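PDB 6XXW: beta-glucuronidase from Dictyoglomus thermophilum, which probably hydrolyses beta-D-glucuronides to release glucuronic acid, as a family 2 glycoside hydrolase. Local coordinates for residues A[22-27]-A[185-190]; A[197-202]-A[261-266]; A[214-219]-A[223-228]. All coordinates share one frame; numbering follows the deposited sequence.

Contact 1. Residues A[22-27]-A[185-190]; sequences LYPKES and PVVIYT
Tyr-189 OH is hydrogen-bonded to Glu-122 OE1, while the CD1 side of the same ring packs against Pro-24. Tyr-189 lies on strand 185-191 of the family 2 sugar-binding domain, a beta-sandwich, and Pro-24 sits in the N-terminal loop laid over that strand. No hydrogen bond joins the two segments, so side chains carry the contact. About 133 Å² is buried in all. Val-187 and Tyr-189, alternate residues of the strand, both turn toward the loop, and Ile-188 between them points away. Pro-24 settles on this pair with two ring carbons. Its CB forms an off-centre CH-pi contact, 4.3 Å from the centroid of the Tyr-189 ring and 28° off the ring normal. The two side chains meet at about a right angle. Tyr-189 CG sits between its own backbone N and carbonyl carbon (chi1 67°), and this stands the ring up from the strand, beside the proline. Phe-92, on neighbouring strand 90-99, meets the same ring with its plane turned by only about 20°. The loop also reaches the next domain: Tyr-23 O accepts a hydrogen bond from Tyr-276 OH, and Lys-25 NZ bonds to Arg-277 O. Pro-24 CG touches both strand residues, at 3.8 Å from Val-187 CG2 and 3.9 Å from Tyr-189 CE1.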
loop_
_atom_site.group_PDB
_atom_site.type_symbol
_atom_site.label_atom_id
_atom_site.label_comp_id
_atom_site.label_asym_id
_atom_site.label_seq_id
_atom_site.Cartn_x
_atom_site.Cartn_y
_atom_site.Cartn_z
ATOM N N LEU A 22 -11.691 11.265 -43.234
ATOM C CA LEU A 22 -12.165 9.961 -42.807
ATOM C C LEU A 22 -11.035 9.165 -42.167
ATOM O O LEU A 22 -9.868 9.293 -42.542
ATOM C CB LEU A 22 -12.732 9.180 -43.993
ATOM C CG LEU A 22 -13.983 9.734 -44.670
ATOM C CD1 LEU A 22 -14.238 8.964 -45.958
ATOM C CD2 LEU A 22 -15.174 9.634 -43.742
ATOM N N TYR A 23 -11.398 8.341 -41.202
ATOM C CA TYR A 23 -10.437 7.455 -40.568
ATOM C C TYR A 23 -9.767 6.557 -41.611
ATOM O O TYR A 23 -10.460 5.962 -42.444
ATOM C CB TYR A 23 -11.143 6.611 -39.516
ATOM C CG TYR A 23 -10.205 5.797 -38.668
ATOM C CD1 TYR A 23 -9.525 6.376 -37.596
ATOM C CD2 TYR A 23 -9.998 4.452 -38.930
ATOM C CE1 TYR A 23 -8.652 5.629 -36.808
ATOM C CE2 TYR A 23 -9.136 3.698 -38.150
ATOM C CZ TYR A 23 -8.467 4.287 -37.089
ATOM O OH TYR A 23 -7.614 3.527 -36.312
ATOM N N PRO A 24 -8.436 6.443 -41.607
ATOM C CA PRO A 24 -7.746 5.627 -42.626
ATOM C C PRO A 24 -8.107 4.156 -42.483
ATOM O O PRO A 24 -7.885 3.553 -41.430
ATOM C CB PRO A 24 -6.260 5.871 -42.330
ATOM C CG PRO A 24 -6.226 7.153 -41.539
ATOM C CD PRO A 24 -7.491 7.148 -40.725
ATOM N N LYS A 25 -8.640 3.576 -43.562
ATOM C CA LYS A 25 -9.112 2.194 -43.585
ATOM C C LYS A 25 -8.671 1.537 -44.883
ATOM O O LYS A 25 -8.828 2.122 -45.960
ATOM C CB LYS A 25 -10.644 2.123 -43.481
ATOM C CG LYS A 25 -11.214 2.623 -42.170
ATOM C CD LYS A 25 -12.647 2.145 -41.976
ATOM C CE LYS A 25 -12.788 0.672 -42.338
ATOM N NZ LYS A 25 -14.158 0.162 -42.090
ATOM N N GLU A 26 -8.148 0.321 -44.791
ATOM C CA GLU A 26 -7.766 -0.388 -46.002
ATOM C C GLU A 26 -9.006 -0.899 -46.730
ATOM O O GLU A 26 -10.040 -1.189 -46.124
ATOM C CB GLU A 26 -6.822 -1.547 -45.672
ATOM N N SER A 27 -8.901 -0.982 -48.054
ATOM C CA SER A 27 -9.954 -1.584 -48.859
ATOM C C SER A 27 -9.331 -2.127 -50.142
ATOM O O SER A 27 -8.111 -2.088 -50.332
ATOM C CB SER A 27 -11.063 -0.571 -49.173
ATOM O OG SER A 27 -10.638 0.321 -50.193
ATOM N N PRO A 185 -1.652 7.360 -33.553
ATOM C CA PRO A 185 -0.781 6.810 -34.602
ATOM C C PRO A 185 -0.528 7.772 -35.756
ATOM O O PRO A 185 -1.395 8.549 -36.155
ATOM C CB PRO A 185 -1.549 5.568 -35.072
ATOM C CG PRO A 185 -2.269 5.111 -33.832
ATOM C CD PRO A 185 -2.715 6.400 -33.183
ATOM N N VAL A 186 0.696 7.716 -36.263
ATOM C CA VAL A 186 1.077 8.348 -37.518
ATOM C C VAL A 186 0.952 7.294 -38.605
ATOM O O VAL A 186 1.521 6.204 -38.483
ATOM C CB VAL A 186 2.514 8.878 -37.454
ATOM C CG1 VAL A 186 2.884 9.548 -38.776
ATOM C CG2 VAL A 186 2.698 9.845 -36.263
ATOM N N VAL A 187 0.196 7.590 -39.664
ATOM C CA VAL A 187 0.035 6.612 -40.734
ATOM C C VAL A 187 0.116 7.312 -42.083
ATOM O O VAL A 187 -0.127 8.514 -42.209
ATOM C CB VAL A 187 -1.291 5.814 -40.624
ATOM C CG1 VAL A 187 -1.494 5.259 -39.200
ATOM C CG2 VAL A 187 -2.459 6.682 -41.031
ATOM N N ILE A 188 0.473 6.533 -43.096
ATOM C CA ILE A 188 0.442 6.964 -44.486
ATOM C C ILE A 188 -0.551 6.073 -45.216
ATOM O O ILE A 188 -0.547 4.853 -45.035
ATOM C CB ILE A 188 1.835 6.895 -45.134
ATOM C CG1 ILE A 188 2.798 7.806 -44.381
ATOM C CG2 ILE A 188 1.771 7.365 -46.579
ATOM C CD1 ILE A 188 4.141 7.930 -45.033
ATOM N N TYR A 189 -1.428 6.675 -46.004
ATOM C CA TYR A 189 -2.418 5.877 -46.704
ATOM C C TYR A 189 -2.586 6.416 -48.113
ATOM O O TYR A 189 -2.280 7.581 -48.386
ATOM C CB TYR A 189 -3.755 5.829 -45.933
ATOM C CG TYR A 189 -4.522 7.123 -45.811
ATOM C CD1 TYR A 189 -4.263 8.023 -44.773
ATOM C CD2 TYR A 189 -5.544 7.428 -46.701
ATOM C CE1 TYR A 189 -4.991 9.206 -44.643
ATOM C CE2 TYR A 189 -6.272 8.611 -46.585
ATOM C CZ TYR A 189 -5.991 9.494 -45.561
ATOM O OH TYR A 189 -6.720 10.652 -45.461
ATOM N N THR A 190 -3.024 5.538 -49.014
ATOM C CA THR A 190 -3.255 5.882 -50.409
ATOM C C THR A 190 -4.745 5.926 -50.712
ATOM O O THR A 190 -5.548 5.235 -50.078
ATOM C CB THR A 190 -2.605 4.864 -51.356
ATOM O OG1 THR A 190 -3.181 3.566 -51.124
ATOM C CG2 THR A 190 -1.110 4.796 -51.133
#

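Contact 2. Residues A[197-202]-A[261-266]; sequences KDFSVI and YNLEIK
Ile-265 CD1 lies over one face of the Phe-199 ring. The methyl is 3.8 Å from the ring centroid and 22° off the ring normal, a CH-pi contact. It is displaced toward the root of the ring, with Ile-265 CD1 3.6 Å from Phe-199 CG. Leu-263 uses one branch for two partners. Its CD2 is 3.6 Å from Val-201 CG2, and the same Leu-263 CD2 is 3.9 Å from Phe-199 CE2, which it meets obliquely. Leu-263 runs antiparallel alongside both side chains. Within its own strand, Val-201 CG2 stands at the edge of the Phe-199 ring, in its plane. Phe-199 CG sits between the backbone N and the carbonyl carbon (chi1 64°), which turns one ring face to Ile-265 CD1. Replacing Phe-199 by an alanine takes away the ring, which would probably leave Ile-265 CD1 without the face it rests on and open a gap beside Leu-263 CD2.

The contact closes the interior of the immunoglobulin-like beta-sandwich of family 2 enzymes. Strand 198-206 is an outer strand of the three-stranded sheet, and strand 257-268 belongs to the facing five-stranded one. Their short axes come within 10.6 Å at 140°, so only side chains bridge them. Just before Phe-199, a classic beta bulge sets Lys-197 and Asp-198 against Glu-217. Asn-404, from the TIM-barrel region, holds the backbone on both sides of Ser-200: its ND2 bonds to Phe-199 O and its OD1 accepts from Val-201 N. Asp-198 OD2 makes a salt bridge to Lys-403 NZ. Val-201 O is hydrogen-bonded to O1 of a bound Tris molecule, which probably came from the crystallisation liquor.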
loop_
_atom_site.group_PDB
_atom_site.type_symbol
_atom_site.label_atom_id
_atom_site.label_comp_id
_atom_site.label_asym_id
_atom_site.label_seq_id
_atom_site.Cartn_x
_atom_site.Cartn_y
_atom_site.Cartn_z
ATOM N N LYS A 197 -13.945 11.544 -50.309
ATOM C CA LYS A 197 -13.270 12.436 -49.373
ATOM C C LYS A 197 -13.925 12.429 -47.999
ATOM O O LYS A 197 -13.231 12.528 -46.981
ATOM C CB LYS A 197 -13.251 13.868 -49.915
ATOM C CG LYS A 197 -12.450 14.062 -51.212
ATOM C CD LYS A 197 -12.409 15.545 -51.608
ATOM C CE LYS A 197 -11.966 16.411 -50.430
ATOM N NZ LYS A 197 -11.543 17.800 -50.820
ATOM N N ASP A 198 -15.247 12.321 -47.963
ATOM C CA ASP A 198 -16.020 12.379 -46.731
ATOM C C ASP A 198 -17.422 11.897 -47.066
ATOM O O ASP A 198 -17.795 11.786 -48.234
ATOM C CB ASP A 198 -16.045 13.801 -46.149
ATOM C CG ASP A 198 -16.320 13.823 -44.655
ATOM O OD1 ASP A 198 -16.235 12.771 -44.000
ATOM O OD2 ASP A 198 -16.626 14.906 -44.131
ATOM N N PHE A 199 -18.198 11.601 -46.031
ATOM C CA PHE A 199 -19.620 11.402 -46.228
ATOM C C PHE A 199 -20.308 11.710 -44.912
ATOM O O PHE A 199 -19.691 11.668 -43.848
ATOM C CB PHE A 199 -19.935 9.975 -46.701
ATOM C CG PHE A 199 -19.580 8.933 -45.695
ATOM C CD1 PHE A 199 -18.299 8.398 -45.658
ATOM C CD2 PHE A 199 -20.510 8.496 -44.773
ATOM C CE1 PHE A 199 -17.955 7.452 -44.708
ATOM C CE2 PHE A 199 -20.163 7.535 -43.808
ATOM C CZ PHE A 199 -18.889 7.023 -43.784
ATOM N N SER A 200 -21.588 12.028 -45.000
ATOM C CA SER A 200 -22.422 12.283 -43.839
ATOM C C SER A 200 -23.577 11.301 -43.849
ATOM O O SER A 200 -24.152 11.020 -44.906
ATOM C CB SER A 200 -22.965 13.714 -43.833
ATOM O OG SER A 200 -21.912 14.634 -43.624
ATOM N N VAL A 201 -23.902 10.776 -42.672
ATOM C CA VAL A 201 -25.019 9.865 -42.492
ATOM C C VAL A 201 -25.907 10.411 -41.382
ATOM O O VAL A 201 -25.408 10.854 -40.342
ATOM C CB VAL A 201 -24.521 8.441 -42.166
ATOM C CG1 VAL A 201 -25.629 7.608 -41.601
ATOM C CG2 VAL A 201 -23.985 7.793 -43.434
ATOM N N ILE A 202 -27.215 10.418 -41.618
ATOM C CA ILE A 202 -28.202 10.718 -40.588
ATOM C C ILE A 202 -29.242 9.606 -40.611
ATOM O O ILE A 202 -29.667 9.171 -41.686
ATOM C CB ILE A 202 -28.870 12.092 -40.804
ATOM C CG1 ILE A 202 -27.821 13.208 -40.784
ATOM C CG2 ILE A 202 -29.925 12.351 -39.740
ATOM C CD1 ILE A 202 -28.293 14.499 -41.438
ATOM N N TYR A 261 -24.845 -1.758 -38.632
ATOM C CA TYR A 261 -24.906 -2.076 -40.051
ATOM C C TYR A 261 -23.625 -1.576 -40.706
ATOM O O TYR A 261 -23.023 -0.601 -40.249
ATOM C CB TYR A 261 -26.116 -1.401 -40.715
ATOM C CG TYR A 261 -27.467 -1.918 -40.277
ATOM C CD1 TYR A 261 -28.045 -1.491 -39.087
ATOM C CD2 TYR A 261 -28.167 -2.837 -41.053
ATOM C CE1 TYR A 261 -29.284 -1.966 -38.675
ATOM C CE2 TYR A 261 -29.405 -3.316 -40.654
ATOM C CZ TYR A 261 -29.960 -2.871 -39.461
ATOM O OH TYR A 261 -31.193 -3.335 -39.057
ATOM N N ASN A 262 -23.204 -2.232 -41.782
ATOM C CA ASN A 262 -21.996 -1.818 -42.485
ATOM C C ASN A 262 -22.388 -1.073 -43.753
ATOM O O ASN A 262 -23.080 -1.623 -44.614
ATOM C CB ASN A 262 -21.090 -2.997 -42.830
ATOM C CG ASN A 262 -19.734 -2.545 -43.334
ATOM O OD1 ASN A 262 -19.489 -2.490 -44.549
ATOM N ND2 ASN A 262 -18.849 -2.188 -42.405
ATOM N N LEU A 263 -21.956 0.175 -43.848
ATOM C CA LEU A 263 -22.220 1.013 -45.004
ATOM C C LEU A 263 -21.034 0.906 -45.950
ATOM O O LEU A 263 -19.900 1.192 -45.554
ATOM C CB LEU A 263 -22.435 2.458 -44.571
ATOM C CG LEU A 263 -22.759 3.467 -45.666
ATOM C CD1 LEU A 263 -24.138 3.204 -46.216
ATOM C CD2 LEU A 263 -22.670 4.882 -45.085
ATOM N N GLU A 264 -21.292 0.492 -47.189
ATOM C CA GLU A 264 -20.260 0.407 -48.215
ATOM C C GLU A 264 -20.521 1.435 -49.311
ATOM O O GLU A 264 -21.610 1.466 -49.896
ATOM C CB GLU A 264 -20.196 -0.996 -48.821
ATOM C CG GLU A 264 -19.133 -1.132 -49.905
ATOM C CD GLU A 264 -19.240 -2.446 -50.672
ATOM O OE1 GLU A 264 -19.087 -3.519 -50.050
ATOM O OE2 GLU A 264 -19.474 -2.399 -51.897
ATOM N N ILE A 265 -19.523 2.272 -49.582
ATOM C CA ILE A 265 -19.612 3.313 -50.599
ATOM C C ILE A 265 -18.621 2.975 -51.700
ATOM O O ILE A 265 -17.425 2.807 -51.435
ATOM C CB ILE A 265 -19.325 4.709 -50.020
ATOM C CG1 ILE A 265 -20.349 5.074 -48.940
ATOM C CG2 ILE A 265 -19.293 5.764 -51.139
ATOM C CD1 ILE A 265 -19.896 6.239 -48.062
ATOM N N LYS A 266 -19.109 2.901 -52.933
ATOM C CA LYS A 266 -18.276 2.536 -54.072
ATOM C C LYS A 266 -18.378 3.636 -55.118
ATOM O O LYS A 266 -19.457 3.871 -55.672
ATOM C CB LYS A 266 -18.700 1.185 -54.649
#

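Contact 3. Residues A[214-219]-A[223-228]; sequences YSIESE and FQVILR
Ile-216 crosses the Phe-223 ring obliquely, in the core of an immunoglobulin-like beta-sandwich. Strand 209-217 runs in the three-stranded sheet and strand 223-228 in the facing sheet, so the short link between them carries the chain from one layer to the other. The short axes approach to 10.2 Å at 136°, and no hydrogen bond crosses.

The tight part holds four buried side chains. Ile-216 CG2 sits over one face of the Phe-223 ring, 4.2 Å from its centroid and offset toward the rim. Ile-216 CD1 covers the root of the same ring, at 3.9 Å from Phe-223 CG. That methyl is also 3.9 Å from Val-225 CG2, so one isoleucine tip joins both partners. Val-225 and Tyr-214 come at each other from opposite directions. Val-225 CG2 is 3.6 Å from Tyr-214 CZ, at the phenol end, and Val-225 CG1 lies over one face toward the rim. The hydroxyl beyond is satisfied by Gly-240 O and Asn-238 ND2.

The Ser-218 end faces solvent more. Ser-218 is partly exposed and shares little area with the other strand, and Glu-219 beyond it is exposed. The serine meets Phe-223 only at the ring edge. Ser-218 is extended at its first torsion (chi1 173°), with OG turned away from the backbone N, and this puts the oxygen at the ring edge, in its plane. There it is hydrogen-bonded to Tyr-195 O and Gly-220 N. Phe-223 CZ is 3.6 Å from Ser-218 CB and 3.7 Å from Ser-218 OG.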
loop_
_atom_site.group_PDB
_atom_site.type_symbol
_atom_site.label_atom_id
_atom_site.label_comp_id
_atom_site.label_asym_id
_atom_site.label_seq_id
_atom_site.Cartn_x
_atom_site.Cartn_y
_atom_site.Cartn_z
ATOM N N TYR A 214 -27.837 9.937 -46.683
ATOM C CA TYR A 214 -26.405 10.110 -46.855
ATOM C C TYR A 214 -26.117 11.135 -47.938
ATOM O O TYR A 214 -26.915 11.353 -48.855
ATOM C CB TYR A 214 -25.700 8.781 -47.180
ATOM C CG TYR A 214 -25.955 8.267 -48.588
ATOM C CD1 TYR A 214 -25.151 8.671 -49.661
ATOM C CD2 TYR A 214 -27.004 7.388 -48.846
ATOM C CE1 TYR A 214 -25.395 8.201 -50.969
ATOM C CE2 TYR A 214 -27.257 6.922 -50.142
ATOM C CZ TYR A 214 -26.451 7.337 -51.192
ATOM O OH TYR A 214 -26.694 6.877 -52.469
ATOM N N SER A 215 -24.950 11.751 -47.809
ATOM C CA SER A 215 -24.353 12.622 -48.808
ATOM C C SER A 215 -22.863 12.343 -48.828
ATOM O O SER A 215 -22.254 12.146 -47.773
ATOM C CB SER A 215 -24.624 14.100 -48.476
ATOM O OG SER A 215 -24.625 14.857 -49.667
ATOM N N ILE A 216 -22.281 12.309 -50.021
ATOM C CA ILE A 216 -20.874 11.980 -50.200
ATOM C C ILE A 216 -20.153 13.197 -50.759
ATOM O O ILE A 216 -20.680 13.890 -51.638
ATOM C CB ILE A 216 -20.689 10.763 -51.135
ATOM C CG1 ILE A 216 -21.302 9.513 -50.514
ATOM C CG2 ILE A 216 -19.209 10.514 -51.418
ATOM C CD1 ILE A 216 -21.652 8.428 -51.533
ATOM N N GLU A 217 -18.948 13.451 -50.257
ATOM C CA GLU A 217 -18.090 14.518 -50.761
ATOM C C GLU A 217 -16.995 13.912 -51.634
ATOM O O GLU A 217 -16.222 13.067 -51.169
ATOM C CB GLU A 217 -17.480 15.314 -49.606
ATOM N N SER A 218 -16.919 14.346 -52.891
ATOM C CA SER A 218 -15.938 13.772 -53.810
ATOM C C SER A 218 -15.916 14.626 -55.070
ATOM O O SER A 218 -16.872 15.343 -55.360
ATOM C CB SER A 218 -16.275 12.307 -54.144
ATOM O OG SER A 218 -15.438 11.788 -55.156
ATOM N N GLU A 219 -14.806 14.557 -55.807
ATOM C CA GLU A 219 -14.828 15.066 -57.174
ATOM C C GLU A 219 -15.536 14.108 -58.125
ATOM O O GLU A 219 -15.952 14.524 -59.213
ATOM C CB GLU A 219 -13.401 15.365 -57.642
ATOM C CG GLU A 219 -12.903 16.715 -57.130
ATOM C CD GLU A 219 -11.394 16.805 -57.023
ATOM O OE1 GLU A 219 -10.761 17.320 -57.972
ATOM O OE2 GLU A 219 -10.844 16.363 -55.986
ATOM N N PHE A 223 -21.906 6.815 -57.784
ATOM C CA PHE A 223 -21.723 6.043 -56.563
ATOM C C PHE A 223 -22.793 4.975 -56.447
ATOM O O PHE A 223 -23.963 5.212 -56.760
ATOM C CB PHE A 223 -21.766 6.953 -55.323
ATOM C CG PHE A 223 -20.638 7.915 -55.257
ATOM C CD1 PHE A 223 -19.445 7.563 -54.642
ATOM C CD2 PHE A 223 -20.764 9.185 -55.799
ATOM C CE1 PHE A 223 -18.399 8.461 -54.588
ATOM C CE2 PHE A 223 -19.722 10.077 -55.755
ATOM C CZ PHE A 223 -18.537 9.720 -55.153
ATOM N N GLN A 224 -22.379 3.797 -56.004
ATOM C CA GLN A 224 -23.285 2.779 -55.506
ATOM C C GLN A 224 -23.036 2.641 -54.012
ATOM O O GLN A 224 -21.885 2.535 -53.585
ATOM C CB GLN A 224 -23.074 1.436 -56.209
ATOM C CG GLN A 224 -24.039 0.366 -55.720
ATOM C CD GLN A 224 -23.748 -1.022 -56.285
ATOM O OE1 GLN A 224 -22.593 -1.441 -56.388
ATOM N NE2 GLN A 224 -24.807 -1.747 -56.636
ATOM N N VAL A 225 -24.108 2.657 -53.229
ATOM C CA VAL A 225 -24.033 2.580 -51.775
ATOM C C VAL A 225 -24.870 1.394 -51.332
ATOM O O VAL A 225 -26.015 1.241 -51.770
ATOM C CB VAL A 225 -24.524 3.879 -51.112
ATOM C CG1 VAL A 225 -24.555 3.729 -49.609
ATOM C CG2 VAL A 225 -23.646 5.061 -51.534
ATOM N N ILE A 226 -24.299 0.553 -50.477
ATOM C CA ILE A 226 -24.938 -0.674 -50.026
ATOM C C ILE A 226 -24.857 -0.719 -48.510
ATOM O O ILE A 226 -23.844 -0.326 -47.927
ATOM C CB ILE A 226 -24.268 -1.917 -50.643
ATOM C CG1 ILE A 226 -24.496 -1.942 -52.156
ATOM C CG2 ILE A 226 -24.772 -3.197 -49.996
ATOM C CD1 ILE A 226 -23.338 -2.562 -52.906
ATOM N N LEU A 227 -25.926 -1.187 -47.879
ATOM C CA LEU A 227 -25.977 -1.377 -46.443
ATOM C C LEU A 227 -26.167 -2.861 -46.163
ATOM O O LEU A 227 -27.049 -3.497 -46.753
ATOM C CB LEU A 227 -27.113 -0.563 -45.839
ATOM C CG LEU A 227 -27.064 -0.351 -44.332
ATOM C CD1 LEU A 227 -25.932 0.596 -43.984
ATOM C CD2 LEU A 227 -28.384 0.209 -43.887
ATOM N N ARG A 228 -25.332 -3.408 -45.277
ATOM C CA ARG A 228 -25.362 -4.816 -44.915
ATOM C C ARG A 228 -25.611 -4.965 -43.424
ATOM O O ARG A 228 -25.134 -4.157 -42.622
ATOM C CB ARG A 228 -24.045 -5.514 -45.266
ATOM C CG ARG A 228 -23.844 -5.735 -46.738
ATOM C CD ARG A 228 -22.502 -6.382 -46.979
ATOM N NE ARG A 228 -22.361 -6.769 -48.372
ATOM C CZ ARG A 228 -21.674 -6.073 -49.259
ATOM N NH1 ARG A 228 -21.069 -4.947 -48.893
ATOM N NH2 ARG A 228 -21.597 -6.500 -50.508
#

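Contacts 2 and 3 are two sections through one sandwich core, with centres 5 Å apart. Contact 3 is nested in the chain loop that contact 2 closes. Leu-263 CD1 packs on Val-225 CG1 at 3.5 Å. At the outer face of the five-stranded sheet, Glu-264 OE1 forms a 2.7 Å salt bridge to Arg-228 NH1. Contact 1 lies where the N-terminal loop meets the sugar-binding domain, its centre 16 Å from that of contact 2 and 19 Å from that of contact 3. Leu-22 joins it to contact 2: its CD2 is 3.7 Å from Phe-199 CE1. A bound Tris molecule, probably from the crystallisation liquor, has its nearest atom about 3 Å from the Val-201 side chain of contact 2.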